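Local coordinates for beta-methylmalyl-CoA dehydratase (Chloroflexus aurantiacus, PDB 4E3E), which catalyses the reversible dehydration of beta-methylmalyl-CoA to mesaconyl-CoA in the glyoxylate assimilation cycle of carbon dioxide fixation, at residues R26-Y40 / A216-T228. Sequence-based numbering, arbitrary orientation.
Sequences RTITEGDVALYTSLY and AEHMQATRLYQNT
R26 reaches across to the C-terminal end of helix 216-224, where its NH2 donates to L224 O (2.9 Å) in the carbonyl plane. Its NE makes a weak bond to Q226 OE1 (3.0 Å), with the guanidinium and amide planes steeply inclined. In the first two turns of helix 30-40, the L224 methyl CD1 meets L35 CD1 and lies 3.1 Å from D32 OD1. Further along, L39 sets CD1 against A221 and CD2 against E217 O (3.5 Å). Toward the C-terminal end of helix 30-40, the hydroxyls of Y40 and Y225 share a hydrogen bond of 2.9 Å, and Y225 OH also lies at the edge of the Y36 ring.

The second shell fixes the arginine, an instance of a buried charge satisfied by several partners. D32 makes an end-on salt bridge with it, NH1 on OD2 and NH2 on OD1, both from above the carboxylate plane; OD2 also accepts from T29 N in a capping box. With R26 CG anti to the backbone N (chi1 175°), the chain bends at chi2 and chi3 to reach both helix ends. An alanine here would remove the guanidinium and would probably leave the buried D32 carboxylate without its countercharge and L224 O without this donor.

Outside, K75 NZ hydrogen-bonds to Q226 OE1 and H252 ND1 to Y40 OH, while Q226 NE2 bonds S48 OG of the second subunit. In this HotDog-clan hydratase, whose ten-stranded antiparallel sheet is consistent with a double-hotdog fold, the nearly antiparallel pair (153°) joins a helix from each half of the chain, the Schellman motif at Q226 tied through R26 to the capped N-terminus of helix 30-40.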
# COMPACT_ATOMS: atom_id res chain seq x y z
N ARG A 26 7.74 1.70 17.24
CA ARG A 26 7.54 1.23 15.91
C ARG A 26 8.77 0.80 15.18
O ARG A 26 9.59 1.60 14.87
CB ARG A 26 6.90 2.38 15.15
CG ARG A 26 6.70 2.11 13.69
CD ARG A 26 5.49 1.26 13.47
NE ARG A 26 4.78 1.65 12.28
CZ ARG A 26 5.20 1.41 11.07
NH1 ARG A 26 6.31 0.75 10.89
NH2 ARG A 26 4.50 1.81 10.05
N THR A 27 8.84 -0.47 14.82
CA THR A 27 9.91 -1.00 13.97
C THR A 27 9.61 -0.60 12.53
O THR A 27 8.50 -0.83 12.03
CB THR A 27 10.02 -2.53 14.07
OG1 THR A 27 10.29 -2.88 15.42
CG2 THR A 27 11.14 -3.07 13.17
N ILE A 28 10.59 0.02 11.88
CA ILE A 28 10.42 0.49 10.52
C ILE A 28 11.04 -0.50 9.55
O ILE A 28 12.21 -0.92 9.72
CB ILE A 28 10.97 1.92 10.33
CG1 ILE A 28 10.27 2.89 11.29
CG2 ILE A 28 10.77 2.39 8.90
CD1 ILE A 28 10.86 4.29 11.29
N THR A 29 10.25 -0.94 8.57
CA THR A 29 10.71 -2.02 7.69
C THR A 29 10.72 -1.62 6.22
O THR A 29 10.23 -0.54 5.85
CB THR A 29 9.80 -3.25 7.79
OG1 THR A 29 8.54 -2.95 7.20
CG2 THR A 29 9.57 -3.64 9.24
N GLU A 30 11.20 -2.54 5.39
CA GLU A 30 11.19 -2.35 3.94
C GLU A 30 9.78 -2.22 3.44
O GLU A 30 9.55 -1.59 2.41
CB GLU A 30 11.91 -3.50 3.22
CG GLU A 30 13.42 -3.58 3.48
CD GLU A 30 14.24 -2.54 2.70
OE1 GLU A 30 13.71 -1.46 2.32
OE2 GLU A 30 15.45 -2.81 2.46
N GLY A 31 8.81 -2.78 4.17
CA GLY A 31 7.39 -2.57 3.77
C GLY A 31 6.97 -1.13 3.92
O GLY A 31 6.17 -0.59 3.11
N ASP A 32 7.48 -0.49 4.98
CA ASP A 32 7.20 0.94 5.19
C ASP A 32 7.84 1.78 4.10
O ASP A 32 7.24 2.72 3.57
CB ASP A 32 7.69 1.40 6.58
CG ASP A 32 6.99 0.67 7.69
OD1 ASP A 32 5.72 0.68 7.72
OD2 ASP A 32 7.70 0.08 8.53
N VAL A 33 9.08 1.44 3.75
CA VAL A 33 9.77 2.13 2.67
C VAL A 33 8.99 2.09 1.36
O VAL A 33 8.84 3.12 0.70
CB VAL A 33 11.16 1.54 2.46
CG1 VAL A 33 11.80 2.12 1.19
CG2 VAL A 33 12.03 1.81 3.69
N ALA A 34 8.48 0.90 0.98
CA ALA A 34 7.81 0.76 -0.29
C ALA A 34 6.48 1.51 -0.29
O ALA A 34 6.13 2.15 -1.28
CB ALA A 34 7.59 -0.71 -0.64
N LEU A 35 5.75 1.45 0.83
CA LEU A 35 4.50 2.17 0.96
C LEU A 35 4.69 3.68 0.82
O LEU A 35 3.91 4.35 0.12
CB LEU A 35 3.83 1.85 2.31
CG LEU A 35 2.78 0.75 2.26
CD1 LEU A 35 2.45 0.35 3.67
CD2 LEU A 35 1.52 1.22 1.54
N TYR A 36 5.70 4.22 1.50
CA TYR A 36 6.05 5.64 1.43
C TYR A 36 6.37 6.05 -0.02
O TYR A 36 5.87 7.06 -0.53
CB TYR A 36 7.23 5.95 2.39
CG TYR A 36 7.49 7.44 2.53
CD1 TYR A 36 6.73 8.22 3.41
CD2 TYR A 36 8.46 8.08 1.74
CE1 TYR A 36 6.95 9.59 3.53
CE2 TYR A 36 8.68 9.46 1.84
CZ TYR A 36 7.92 10.21 2.73
OH TYR A 36 8.09 11.57 2.85
N THR A 37 7.19 5.24 -0.70
CA THR A 37 7.42 5.46 -2.15
C THR A 37 6.10 5.50 -2.95
O THR A 37 5.92 6.36 -3.81
CB THR A 37 8.34 4.41 -2.72
OG1 THR A 37 9.56 4.45 -1.99
CG2 THR A 37 8.61 4.65 -4.22
N SER A 38 5.18 4.58 -2.65
CA SER A 38 3.95 4.41 -3.44
C SER A 38 2.96 5.53 -3.15
O SER A 38 1.99 5.74 -3.89
CB SER A 38 3.32 3.04 -3.13
OG SER A 38 2.66 3.01 -1.86
N LEU A 39 3.18 6.23 -2.05
CA LEU A 39 2.25 7.27 -1.63
C LEU A 39 2.74 8.65 -2.08
O LEU A 39 1.92 9.55 -2.35
CB LEU A 39 2.04 7.20 -0.12
CG LEU A 39 1.21 6.01 0.39
CD1 LEU A 39 1.50 5.85 1.89
CD2 LEU A 39 -0.27 6.29 0.13
N TYR A 40 4.06 8.84 -2.18
CA TYR A 40 4.57 10.16 -2.59
C TYR A 40 5.36 10.19 -3.89
O TYR A 40 5.53 11.25 -4.49
CB TYR A 40 5.34 10.85 -1.45
CG TYR A 40 4.53 10.93 -0.17
CD1 TYR A 40 3.55 11.92 -0.01
CD2 TYR A 40 4.70 10.00 0.85
CE1 TYR A 40 2.80 12.00 1.14
CE2 TYR A 40 3.94 10.06 2.02
CZ TYR A 40 3.00 11.07 2.16
OH TYR A 40 2.23 11.15 3.30
N ALA A 216 -8.24 7.83 -0.04
CA ALA A 216 -7.60 6.58 0.35
C ALA A 216 -6.13 6.83 0.54
O ALA A 216 -5.48 6.19 1.37
CB ALA A 216 -7.82 5.49 -0.69
N GLU A 217 -5.60 7.77 -0.25
CA GLU A 217 -4.17 8.05 -0.25
C GLU A 217 -3.70 8.71 1.06
O GLU A 217 -2.76 8.21 1.70
CB GLU A 217 -3.78 8.87 -1.47
CG GLU A 217 -2.46 9.62 -1.42
CD GLU A 217 -2.50 10.86 -2.32
OE1 GLU A 217 -3.25 10.85 -3.33
OE2 GLU A 217 -1.80 11.86 -2.03
N HIS A 218 -4.34 9.80 1.47
CA HIS A 218 -3.90 10.44 2.73
C HIS A 218 -4.24 9.62 3.97
O HIS A 218 -3.43 9.53 4.91
CB HIS A 218 -4.35 11.89 2.81
CG HIS A 218 -5.79 12.03 3.13
ND1 HIS A 218 -6.26 11.92 4.38
CD2 HIS A 218 -6.89 12.30 2.31
CE1 HIS A 218 -7.60 12.10 4.37
NE2 HIS A 218 -7.98 12.31 3.10
N MSE A 219 -5.37 8.92 3.93
CA MSE A 219 -5.76 8.03 5.06
C MSE A 219 -4.74 6.95 5.19
O MSE A 219 -4.30 6.61 6.31
CB MSE A 219 -7.15 7.40 4.90
CG MSE A 219 -8.20 8.50 5.06
SE MSE A 219 -9.94 7.63 4.76
CE MSE A 219 -10.15 6.47 6.35
N GLN A 220 -4.31 6.39 4.06
CA GLN A 220 -3.32 5.31 4.12
C GLN A 220 -1.95 5.75 4.68
O GLN A 220 -1.30 4.99 5.43
CB GLN A 220 -3.18 4.57 2.77
CG GLN A 220 -2.11 3.45 2.78
CD GLN A 220 -2.26 2.55 1.54
OE1 GLN A 220 -2.43 3.04 0.44
NE2 GLN A 220 -2.22 1.23 1.73
N ALA A 221 -1.49 6.94 4.29
CA ALA A 221 -0.26 7.50 4.81
C ALA A 221 -0.43 7.74 6.31
O ALA A 221 0.43 7.36 7.11
CB ALA A 221 0.14 8.78 4.07
N THR A 222 -1.56 8.33 6.68
CA THR A 222 -1.82 8.67 8.10
C THR A 222 -1.84 7.42 9.00
O THR A 222 -1.32 7.44 10.14
CB THR A 222 -3.10 9.52 8.23
OG1 THR A 222 -3.02 10.61 7.29
CG2 THR A 222 -3.27 10.09 9.65
N ARG A 223 -2.41 6.31 8.49
CA ARG A 223 -2.40 5.02 9.21
C ARG A 223 -1.02 4.41 9.28
O ARG A 223 -0.66 3.76 10.29
CB ARG A 223 -3.39 4.02 8.59
CG ARG A 223 -4.85 4.31 8.96
CD ARG A 223 -5.81 3.55 8.07
NE ARG A 223 -7.14 3.51 8.67
CZ ARG A 223 -8.29 3.43 7.99
NH1 ARG A 223 -8.30 3.39 6.66
NH2 ARG A 223 -9.43 3.39 8.67
N LEU A 224 -0.23 4.60 8.23
CA LEU A 224 1.16 4.10 8.22
C LEU A 224 1.92 4.75 9.39
O LEU A 224 2.76 4.11 10.04
CB LEU A 224 1.85 4.41 6.89
CG LEU A 224 3.32 3.95 6.75
CD1 LEU A 224 3.41 2.43 6.74
CD2 LEU A 224 3.97 4.53 5.50
N TYR A 225 1.58 6.02 9.66
CA TYR A 225 2.20 6.79 10.74
C TYR A 225 1.57 6.47 12.10
O TYR A 225 2.06 6.96 13.13
CB TYR A 225 2.11 8.30 10.45
CG TYR A 225 2.59 8.68 9.05
CD1 TYR A 225 3.69 8.01 8.46
CD2 TYR A 225 1.96 9.68 8.33
CE1 TYR A 225 4.11 8.33 7.17
CE2 TYR A 225 2.37 10.02 7.05
CZ TYR A 225 3.44 9.35 6.48
OH TYR A 225 3.83 9.69 5.22
N GLN A 226 0.51 5.65 12.10
CA GLN A 226 -0.27 5.35 13.32
C GLN A 226 -0.68 6.69 14.01
O GLN A 226 -0.62 6.87 15.23
CB GLN A 226 0.50 4.37 14.21
CG GLN A 226 0.55 2.95 13.60
CD GLN A 226 1.63 2.11 14.24
OE1 GLN A 226 2.76 2.56 14.36
NE2 GLN A 226 1.28 0.88 14.67
N ASN A 227 -1.06 7.63 13.15
CA ASN A 227 -1.52 8.96 13.55
C ASN A 227 -3.04 8.85 13.59
O ASN A 227 -3.66 8.44 12.61
CB ASN A 227 -1.02 9.99 12.51
CG ASN A 227 -1.63 11.40 12.68
OD1 ASN A 227 -2.73 11.57 13.20
ND2 ASN A 227 -0.90 12.41 12.22
N THR A 228 -3.64 9.17 14.73
CA THR A 228 -5.06 8.89 14.95
C THR A 228 -5.98 10.10 14.89
O THR A 228 -7.14 9.93 15.24
CB THR A 228 -5.31 8.29 16.34
OG1 THR A 228 -4.88 9.23 17.34
CG2 THR A 228 -4.54 6.97 16.52